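Local structure of uncharacterized protein (Mycobacterium tuberculosis, 6Y56) at residues 32-37 with 87-92; 181-186 with 254-259; 47-52 with 131-136. The protein is the toxin MenT4, a nucleotidyltransferase of a toxin-antitoxin system that probably blocks growth by modifying the acceptor stems of tRNA. One frame throughout, in Å; residues are numbered along the deposited sequence.

Contact 1: residues 32-37 with 87-92; sequences LYLLSQ and DGARVG
Leu34, near the end of helix 19-38, lies beside Val91 of the short strand 90-91, their CA atoms 6.9 Å apart. The helix presents one side to a chain that has just left helix 76-86, turns through Gly88 at positive phi and then extends to form an edge of the six-stranded sheet. Across the gap, alternate residues Ala89 and Val91 point their CB atoms at the helix, while Arg90 between them points away. Leu34 and Val91 carry the contact about equally. The leucine CG is anti to the backbone N (chi1 169°), which carries Leu34 CD2 out to Ala89 CB, 3.6 Å away. Nearer the backbone, Leu34 CB meets Val91 CG2 at 3.6 Å. The other methyl, Val91 CG1, approaches the Tyr33 ring near its plane, at the CD2 edge, 4.3 Å away. One face of that ring carries Gln37 CG of the next helical turn, and the ring also stacks with Phe153; Leu34 leans further on Leu85. On the far side of the strand Arg90 NH2 donates to Gly92 O at 3.0 Å, arriving in the carbonyl plane on a lone pair, which holds the guanidinium alongside its own turn. Across these two segments, methyl and methylene groups and one ring edge join the helix to the chain at 89-91; the surface contact is therefore apolar and carries no directional bond.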
loop_
_atom_site.group_PDB
_atom_site.type_symbol
_atom_site.label_atom_id
_atom_site.label_comp_id
_atom_site.label_asym_id
_atom_site.label_seq_id
_atom_site.Cartn_x
_atom_site.Cartn_y
_atom_site.Cartn_z
ATOM N N LEU A 32 9.192 -10.841 3.555
ATOM C CA LEU A 32 7.886 -11.203 4.092
ATOM C C LEU A 32 7.878 -12.643 4.588
ATOM O O LEU A 32 7.268 -12.945 5.621
ATOM C CB LEU A 32 6.807 -10.943 3.040
ATOM C CG LEU A 32 6.543 -9.456 2.757
ATOM C CD1 LEU A 32 5.787 -9.277 1.437
ATOM C CD2 LEU A 32 5.776 -8.821 3.900
ATOM N N TYR A 33 8.591 -13.533 3.898
ATOM C CA TYR A 33 8.743 -14.897 4.398
ATOM C C TYR A 33 9.428 -14.900 5.759
ATOM O O TYR A 33 8.970 -15.554 6.703
ATOM C CB TYR A 33 9.547 -15.729 3.395
ATOM C CG TYR A 33 9.864 -17.128 3.897
ATOM C CD1 TYR A 33 8.861 -18.076 4.032
ATOM C CD2 TYR A 33 11.158 -17.492 4.249
ATOM C CE1 TYR A 33 9.130 -19.353 4.494
ATOM C CE2 TYR A 33 11.432 -18.779 4.711
ATOM C CZ TYR A 33 10.411 -19.689 4.832
ATOM O OH TYR A 33 10.674 -20.963 5.287
ATOM N N LEU A 34 10.530 -14.169 5.889
ATOM C CA LEU A 34 11.211 -14.091 7.178
ATOM C C LEU A 34 10.273 -13.607 8.278
ATOM O O LEU A 34 10.189 -14.211 9.352
ATOM C CB LEU A 34 12.406 -13.151 7.049
ATOM C CG LEU A 34 13.047 -12.781 8.385
ATOM C CD1 LEU A 34 13.834 -13.962 8.932
ATOM C CD2 LEU A 34 13.904 -11.531 8.238
ATOM N N LEU A 35 9.546 -12.518 8.024
ATOM C CA LEU A 35 8.626 -12.002 9.031
ATOM C C LEU A 35 7.580 -13.042 9.396
ATOM O O LEU A 35 7.232 -13.201 10.573
ATOM C CB LEU A 35 7.931 -10.742 8.518
ATOM C CG LEU A 35 8.820 -9.512 8.315
ATOM C CD1 LEU A 35 7.959 -8.313 7.959
ATOM C CD2 LEU A 35 9.661 -9.196 9.547
ATOM N N SER A 36 7.076 -13.779 8.401
ATOM C CA SER A 36 6.014 -14.739 8.674
ATOM C C SER A 36 6.507 -15.874 9.554
ATOM O O SER A 36 5.713 -16.500 10.264
ATOM C CB SER A 36 5.464 -15.313 7.374
ATOM O OG SER A 36 6.369 -16.237 6.782
ATOM N N GLN A 37 7.800 -16.159 9.509
ATOM C CA GLN A 37 8.352 -17.230 10.322
ATOM C C GLN A 37 8.646 -16.804 11.750
ATOM O O GLN A 37 8.860 -17.677 12.598
ATOM C CB GLN A 37 9.636 -17.769 9.686
ATOM C CG GLN A 37 9.415 -18.571 8.406
ATOM C CD GLN A 37 8.885 -19.979 8.670
ATOM O OE1 GLN A 37 7.715 -20.275 8.420
ATOM N NE2 GLN A 37 9.751 -20.855 9.172
ATOM N N ASP A 87 16.610 -5.603 10.138
ATOM C CA ASP A 87 17.925 -4.989 10.005
ATOM C C ASP A 87 19.038 -6.017 10.209
ATOM O O ASP A 87 19.177 -6.598 11.290
ATOM C CB ASP A 87 18.068 -3.832 10.986
ATOM C CG ASP A 87 19.228 -2.934 10.646
ATOM O OD1 ASP A 87 19.468 -2.670 9.453
ATOM O OD2 ASP A 87 19.919 -2.493 11.587
ATOM N N GLY A 88 19.833 -6.228 9.170
ATOM C CA GLY A 88 20.917 -7.183 9.208
ATOM C C GLY A 88 20.525 -8.606 8.873
ATOM O O GLY A 88 21.404 -9.476 8.840
ATOM N N ALA A 89 19.246 -8.866 8.620
ATOM C CA ALA A 89 18.778 -10.221 8.371
ATOM C C ALA A 89 19.236 -10.716 7.005
ATOM O O ALA A 89 19.380 -9.948 6.046
ATOM C CB ALA A 89 17.248 -10.271 8.423
ATOM N N ARG A 90 19.438 -12.023 6.922
ATOM C CA ARG A 90 19.696 -12.702 5.668
ATOM C C ARG A 90 18.591 -13.723 5.440
ATOM O O ARG A 90 18.125 -14.376 6.380
ATOM C CB ARG A 90 21.070 -13.392 5.691
ATOM C CG ARG A 90 21.295 -14.353 4.537
ATOM C CD ARG A 90 22.763 -14.773 4.404
ATOM N NE ARG A 90 23.624 -13.620 4.182
ATOM C CZ ARG A 90 23.789 -13.025 3.009
ATOM N NH1 ARG A 90 24.590 -11.971 2.906
ATOM N NH2 ARG A 90 23.159 -13.482 1.936
ATOM N N VAL A 91 18.118 -13.805 4.199
ATOM C CA VAL A 91 17.191 -14.848 3.787
ATOM C C VAL A 91 17.782 -15.390 2.502
ATOM O O VAL A 91 17.706 -14.736 1.458
ATOM C CB VAL A 91 15.767 -14.329 3.560
ATOM C CG1 VAL A 91 14.856 -15.479 3.163
ATOM C CG2 VAL A 91 15.236 -13.624 4.804
ATOM N N GLY A 92 18.425 -16.551 2.590
ATOM C CA GLY A 92 19.137 -17.068 1.438
ATOM C C GLY A 92 20.176 -16.069 0.973
ATOM O O GLY A 92 20.996 -15.576 1.756
#

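Contact 2: residues 181-186 with 254-259; sequences RDLYDL and ARVRKR
Asp185 OD2, one residue ahead of the Leu186 that packs on Val256, is gripped by two cations, Lys170 and Arg64. The setting is a helix-helix packing in the helical half of this AbiEii-type nucleotidyltransferase: Asp182 and Asp185 face Lys170 and Arg173 of helix 163-174, and Leu183 and Leu186 lie between that helix and helix 249-259. Lys170 also bridges to Asp182 OD1, one turn earlier, and Arg173 takes the other oxygen of Asp182, so Lys170 joins both aspartates in a salt-bridge network. The apolar side is built from Leu183 and Leu186, three residues apart, with Val256 set against both. The two backbones come closest at Leu186 and Val256, CA to CA 6.4 Å. A chi1 of 165° places the Val256 methyl CG2 beside the backbone N, and it is CG2 that does most of the touching. This methyl sits 4.0 Å from Leu183 CD1, the two side chains crossing at a slant, and 3.8 Å from Leu186 CB. In Leu183 the first torsion (175°) swings CG away from the backbone N, and the end of the side chain comes nearer to Val256 than the direction of its CB suggests. All three touching residues are buried, whereas Arg255 beside them is exposed. The tightest approach is to main chain: Val256 CG2 lies 3.7 Å from Leu186 C.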
loop_
_atom_site.group_PDB
_atom_site.type_symbol
_atom_site.label_atom_id
_atom_site.label_comp_id
_atom_site.label_asym_id
_atom_site.label_seq_id
_atom_site.Cartn_x
_atom_site.Cartn_y
_atom_site.Cartn_z
ATOM N N ARG A 181 1.455 6.446 -8.733
ATOM C CA ARG A 181 1.310 5.075 -8.256
ATOM C C ARG A 181 -0.066 4.859 -7.647
ATOM O O ARG A 181 -0.669 3.790 -7.819
ATOM C CB ARG A 181 2.409 4.734 -7.244
ATOM C CG ARG A 181 3.832 4.808 -7.802
ATOM C CD ARG A 181 4.864 4.646 -6.690
ATOM N NE ARG A 181 6.237 4.804 -7.169
ATOM C CZ ARG A 181 7.305 4.305 -6.552
ATOM N NH1 ARG A 181 7.161 3.613 -5.432
ATOM N NH2 ARG A 181 8.517 4.501 -7.061
ATOM N N ASP A 182 -0.601 5.880 -6.976
ATOM C CA ASP A 182 -1.950 5.762 -6.434
ATOM C C ASP A 182 -2.981 5.758 -7.555
ATOM O O ASP A 182 -3.967 5.017 -7.493
ATOM C CB ASP A 182 -2.256 6.920 -5.492
ATOM C CG ASP A 182 -1.555 6.812 -4.151
ATOM O OD1 ASP A 182 -0.999 5.744 -3.826
ATOM O OD2 ASP A 182 -1.543 7.831 -3.429
ATOM N N LEU A 183 -2.778 6.591 -8.583
ATOM C CA LEU A 183 -3.674 6.576 -9.736
ATOM C C LEU A 183 -3.699 5.200 -10.392
ATOM O O LEU A 183 -4.768 4.683 -10.741
ATOM C CB LEU A 183 -3.219 7.635 -10.740
ATOM C CG LEU A 183 -3.961 7.687 -12.081
ATOM C CD1 LEU A 183 -5.430 8.045 -11.868
ATOM C CD2 LEU A 183 -3.287 8.687 -13.002
ATOM N N TYR A 184 -2.525 4.593 -10.581
ATOM C CA TYR A 184 -2.465 3.249 -11.144
ATOM C C TYR A 184 -3.280 2.264 -10.308
ATOM O O TYR A 184 -4.041 1.446 -10.839
ATOM C CB TYR A 184 -1.004 2.787 -11.250
ATOM C CG TYR A 184 -0.891 1.390 -11.791
ATOM C CD1 TYR A 184 -0.992 0.279 -10.953
ATOM C CD2 TYR A 184 -0.733 1.171 -13.154
ATOM C CE1 TYR A 184 -0.917 -1.000 -11.448
ATOM C CE2 TYR A 184 -0.656 -0.116 -13.664
ATOM C CZ TYR A 184 -0.760 -1.192 -12.807
ATOM O OH TYR A 184 -0.695 -2.473 -13.319
ATOM N N ASP A 185 -3.092 2.293 -8.986
ATOM C CA ASP A 185 -3.786 1.339 -8.125
ATOM C C ASP A 185 -5.291 1.572 -8.148
ATOM O O ASP A 185 -6.068 0.615 -8.188
ATOM C CB ASP A 185 -3.234 1.413 -6.700
ATOM C CG ASP A 185 -1.778 0.966 -6.593
ATOM O OD1 ASP A 185 -1.248 0.298 -7.515
ATOM O OD2 ASP A 185 -1.160 1.307 -5.562
ATOM N N LEU A 186 -5.712 2.837 -8.147
ATOM C CA LEU A 186 -7.137 3.139 -8.224
ATOM C C LEU A 186 -7.723 2.682 -9.547
ATOM O O LEU A 186 -8.890 2.274 -9.598
ATOM C CB LEU A 186 -7.371 4.637 -8.030
ATOM C CG LEU A 186 -7.225 5.101 -6.579
ATOM C CD1 LEU A 186 -7.191 6.613 -6.549
ATOM C CD2 LEU A 186 -8.359 4.568 -5.732
ATOM N N ALA A 254 -9.097 9.256 -16.427
ATOM C CA ALA A 254 -10.480 9.275 -16.887
ATOM C C ALA A 254 -11.281 8.133 -16.280
ATOM O O ALA A 254 -12.414 8.343 -15.831
ATOM C CB ALA A 254 -10.529 9.221 -18.413
ATOM N N ARG A 255 -10.717 6.917 -16.264
ATOM C CA ARG A 255 -11.453 5.782 -15.719
ATOM C C ARG A 255 -11.698 5.954 -14.227
ATOM O O ARG A 255 -12.791 5.652 -13.735
ATOM C CB ARG A 255 -10.730 4.455 -15.978
ATOM C CG ARG A 255 -11.579 3.254 -15.545
ATOM C CD ARG A 255 -10.779 2.004 -15.226
ATOM N NE ARG A 255 -10.504 1.220 -16.426
ATOM C CZ ARG A 255 -9.716 0.151 -16.455
ATOM N NH1 ARG A 255 -9.128 -0.274 -15.343
ATOM N NH2 ARG A 255 -9.519 -0.498 -17.597
ATOM N N VAL A 256 -10.692 6.438 -13.496
ATOM C CA VAL A 256 -10.831 6.625 -12.051
ATOM C C VAL A 256 -11.871 7.701 -11.752
ATOM O O VAL A 256 -12.774 7.507 -10.935
ATOM C CB VAL A 256 -9.456 6.933 -11.423
ATOM C CG1 VAL A 256 -9.594 7.485 -9.993
ATOM C CG2 VAL A 256 -8.571 5.687 -11.439
ATOM N N ARG A 257 -11.771 8.844 -12.430
ATOM C CA ARG A 257 -12.718 9.928 -12.188
ATOM C C ARG A 257 -14.151 9.488 -12.470
ATOM O O ARG A 257 -15.075 9.852 -11.731
ATOM C CB ARG A 257 -12.338 11.138 -13.040
ATOM C CG ARG A 257 -13.315 12.300 -12.940
ATOM C CD ARG A 257 -12.652 13.613 -13.331
ATOM N NE ARG A 257 -11.768 13.470 -14.483
ATOM C CZ ARG A 257 -12.179 13.486 -15.744
ATOM N NH1 ARG A 257 -13.469 13.638 -16.020
ATOM N NH2 ARG A 257 -11.304 13.346 -16.731
ATOM N N LYS A 258 -14.361 8.707 -13.534
ATOM C CA LYS A 258 -15.704 8.232 -13.847
ATOM C C LYS A 258 -16.177 7.189 -12.846
ATOM O O LYS A 258 -17.313 7.251 -12.358
ATOM C CB LYS A 258 -15.733 7.640 -15.250
ATOM C CG LYS A 258 -17.111 7.192 -15.673
ATOM C CD LYS A 258 -17.051 6.672 -17.075
ATOM C CE LYS A 258 -18.432 6.201 -17.484
ATOM N NZ LYS A 258 -18.461 5.666 -18.873
ATOM N N ARG A 259 -15.331 6.206 -12.543
ATOM C CA ARG A 259 -15.778 5.104 -11.700
ATOM C C ARG A 259 -16.128 5.573 -10.297
ATOM O O ARG A 259 -17.059 5.040 -9.681
ATOM C CB ARG A 259 -14.700 4.017 -11.615
ATOM C CG ARG A 259 -15.081 2.817 -10.727
ATOM C CD ARG A 259 -16.278 2.072 -11.310
ATOM N NE ARG A 259 -16.835 1.026 -10.450
ATOM C CZ ARG A 259 -17.786 1.236 -9.545
ATOM N NH1 ARG A 259 -18.260 2.459 -9.347
ATOM N NH2 ARG A 259 -18.263 0.223 -8.828
#

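Contact 3: residues 47-52 with 131-136; sequences VFKGGT and RPLALP
Two residues before Leu133, whose side chain alone bridges to Val47 and Lys49, Arg131 fastens the start of this irregular segment by pairing its NH2 with Asp210 and Asp214. From there the chain runs extended through Pro132 into Leu133, which points its CB at strand 47-49. The backbones stay well apart, with 8.5 Å between the CA atoms of Val47 and Leu133, so the side chains have to span the gap. Leu133 holds CG anti to its carbonyl carbon (chi1 -69°) and splits its branches between two partners on the strand. CD1 lodges against Val47, 3.6 Å from CG1 and 3.8 Å from CB, where the two side chains cross. Leu133 CD2 makes a loose approach to Lys49 CD, 4.3 Å away. Beyond that carbon the lysine carries on to Glu169, with which NZ forms a salt bridge. After Leu133 the chain bends at Ala134, and the successive N-H groups of Ala134 and Leu135 are taken up by the two carboxylate oxygens of Glu165, one each. On the other segment Gly50, at positive phi, lies where the strand gives way to the helix. With Thr52 OG1 bonded to Asp68 O, a strand and then Gly-Gly-Thr leading into a helix, beside a strand bearing Asp68 and Asp70, is consistent with the GG[S/T] and DxD signatures of the nucleotidyltransferase fold.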
loop_
_atom_site.group_PDB
_atom_site.type_symbol
_atom_site.label_atom_id
_atom_site.label_comp_id
_atom_site.label_asym_id
_atom_site.label_seq_id
_atom_site.Cartn_x
_atom_site.Cartn_y
_atom_site.Cartn_z
ATOM N N VAL A 47 -0.706 -5.926 10.254
ATOM C CA VAL A 47 -1.456 -6.255 9.047
ATOM C C VAL A 47 -0.721 -5.647 7.858
ATOM O O VAL A 47 -0.338 -4.474 7.899
ATOM C CB VAL A 47 -2.911 -5.740 9.122
ATOM C CG1 VAL A 47 -3.645 -6.026 7.828
ATOM C CG2 VAL A 47 -3.639 -6.412 10.275
ATOM N N PHE A 48 -0.531 -6.439 6.803
ATOM C CA PHE A 48 0.113 -5.988 5.572
ATOM C C PHE A 48 -0.893 -5.179 4.757
ATOM O O PHE A 48 -2.032 -5.610 4.556
ATOM C CB PHE A 48 0.542 -7.261 4.835
ATOM C CG PHE A 48 1.379 -7.053 3.596
ATOM C CD1 PHE A 48 2.218 -5.959 3.433
ATOM C CD2 PHE A 48 1.344 -8.024 2.596
ATOM C CE1 PHE A 48 2.991 -5.813 2.280
ATOM C CE2 PHE A 48 2.116 -7.889 1.457
ATOM C CZ PHE A 48 2.937 -6.789 1.300
ATOM N N LYS A 49 -0.492 -4.004 4.282
ATOM C CA LYS A 49 -1.443 -3.133 3.577
ATOM C C LYS A 49 -0.745 -2.400 2.431
ATOM O O LYS A 49 0.359 -2.748 2.020
ATOM C CB LYS A 49 -2.151 -2.181 4.550
ATOM C CG LYS A 49 -1.245 -1.152 5.202
ATOM C CD LYS A 49 -2.068 -0.281 6.156
ATOM C CE LYS A 49 -1.275 0.892 6.672
ATOM N NZ LYS A 49 -1.683 2.102 5.923
ATOM N N GLY A 50 -1.440 -1.409 1.872
ATOM C CA GLY A 50 -0.862 -0.564 0.850
ATOM C C GLY A 50 -0.758 -1.223 -0.513
ATOM O O GLY A 50 -1.166 -2.362 -0.747
ATOM N N GLY A 51 -0.158 -0.466 -1.433
ATOM C CA GLY A 51 -0.051 -0.914 -2.814
ATOM C C GLY A 51 0.740 -2.194 -2.980
ATOM O O GLY A 51 0.485 -2.961 -3.903
ATOM N N THR A 52 1.702 -2.454 -2.099
ATOM C CA THR A 52 2.458 -3.685 -2.258
ATOM C C THR A 52 1.665 -4.903 -1.809
ATOM O O THR A 52 1.838 -5.982 -2.383
ATOM C CB THR A 52 3.814 -3.574 -1.569
ATOM O OG1 THR A 52 4.435 -2.369 -2.036
ATOM C CG2 THR A 52 4.721 -4.773 -1.905
ATOM N N ARG A 131 -2.577 4.241 13.325
ATOM C CA ARG A 131 -4.023 4.229 13.499
ATOM C C ARG A 131 -4.553 2.835 13.203
ATOM O O ARG A 131 -4.211 2.256 12.171
ATOM C CB ARG A 131 -4.685 5.244 12.567
ATOM C CG ARG A 131 -6.137 5.549 12.941
ATOM C CD ARG A 131 -6.820 6.485 11.948
ATOM N NE ARG A 131 -5.921 7.541 11.494
ATOM C CZ ARG A 131 -6.090 8.253 10.384
ATOM N NH1 ARG A 131 -7.141 8.047 9.591
ATOM N NH2 ARG A 131 -5.192 9.174 10.064
ATOM N N PRO A 132 -5.372 2.261 14.076
ATOM C CA PRO A 132 -5.906 0.923 13.804
ATOM C C PRO A 132 -6.732 0.889 12.521
ATOM O O PRO A 132 -7.428 1.847 12.175
ATOM C CB PRO A 132 -6.781 0.635 15.030
ATOM C CG PRO A 132 -6.228 1.531 16.109
ATOM C CD PRO A 132 -5.768 2.768 15.401
ATOM N N LEU A 133 -6.647 -0.236 11.816
ATOM C CA LEU A 133 -7.530 -0.476 10.683
ATOM C C LEU A 133 -8.969 -0.602 11.159
ATOM O O LEU A 133 -9.247 -1.010 12.290
ATOM C CB LEU A 133 -7.134 -1.747 9.941
ATOM C CG LEU A 133 -5.805 -1.628 9.200
ATOM C CD1 LEU A 133 -5.422 -2.951 8.574
ATOM C CD2 LEU A 133 -5.849 -0.534 8.132
ATOM N N ALA A 134 -9.891 -0.249 10.274
ATOM C CA ALA A 134 -11.303 -0.261 10.622
ATOM C C ALA A 134 -11.939 -1.631 10.445
ATOM O O ALA A 134 -12.860 -1.971 11.192
ATOM C CB ALA A 134 -12.061 0.758 9.769
ATOM N N LEU A 135 -11.472 -2.423 9.484
ATOM C CA LEU A 135 -12.099 -3.681 9.114
ATOM C C LEU A 135 -11.179 -4.855 9.415
ATOM O O LEU A 135 -9.955 -4.709 9.390
ATOM C CB LEU A 135 -12.420 -3.694 7.614
ATOM C CG LEU A 135 -13.368 -2.611 7.117
ATOM C CD1 LEU A 135 -13.621 -2.798 5.634
ATOM C CD2 LEU A 135 -14.678 -2.654 7.894
ATOM N N PRO A 136 -11.735 -6.038 9.675
ATOM C CA PRO A 136 -10.888 -7.215 9.883
ATOM C C PRO A 136 -10.057 -7.504 8.646
ATOM O O PRO A 136 -10.493 -7.303 7.513
ATOM C CB PRO A 136 -11.897 -8.339 10.139
ATOM C CG PRO A 136 -13.129 -7.642 10.606
ATOM C CD PRO A 136 -13.164 -6.335 9.878
#

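Following the chain from the N terminus, helix 19-38 opens contact 1 and strand 47-49 opens contact 3 before either has closed. Contact 1 closes at 87-92 and contact 3 only at 131-136, so the two loops cross. Contact 3 joins edge strand 47-49 of the six-stranded sheet to the loop between strands 125-129 and 138-141; contact 1 joins helix 19-38 to the opposite edge, strand 90-91. They touch where Leu32 CD1 meets Phe48 CZ at 3.8 Å. Contact 2 follows in series: its loop, without strands, runs from 181-186 to 254-259 and joins two helices. It reaches contact 3 through Asp185 OD2, 3.7 Å from Gly51 CA, and lies across the chain's centre from contact 1.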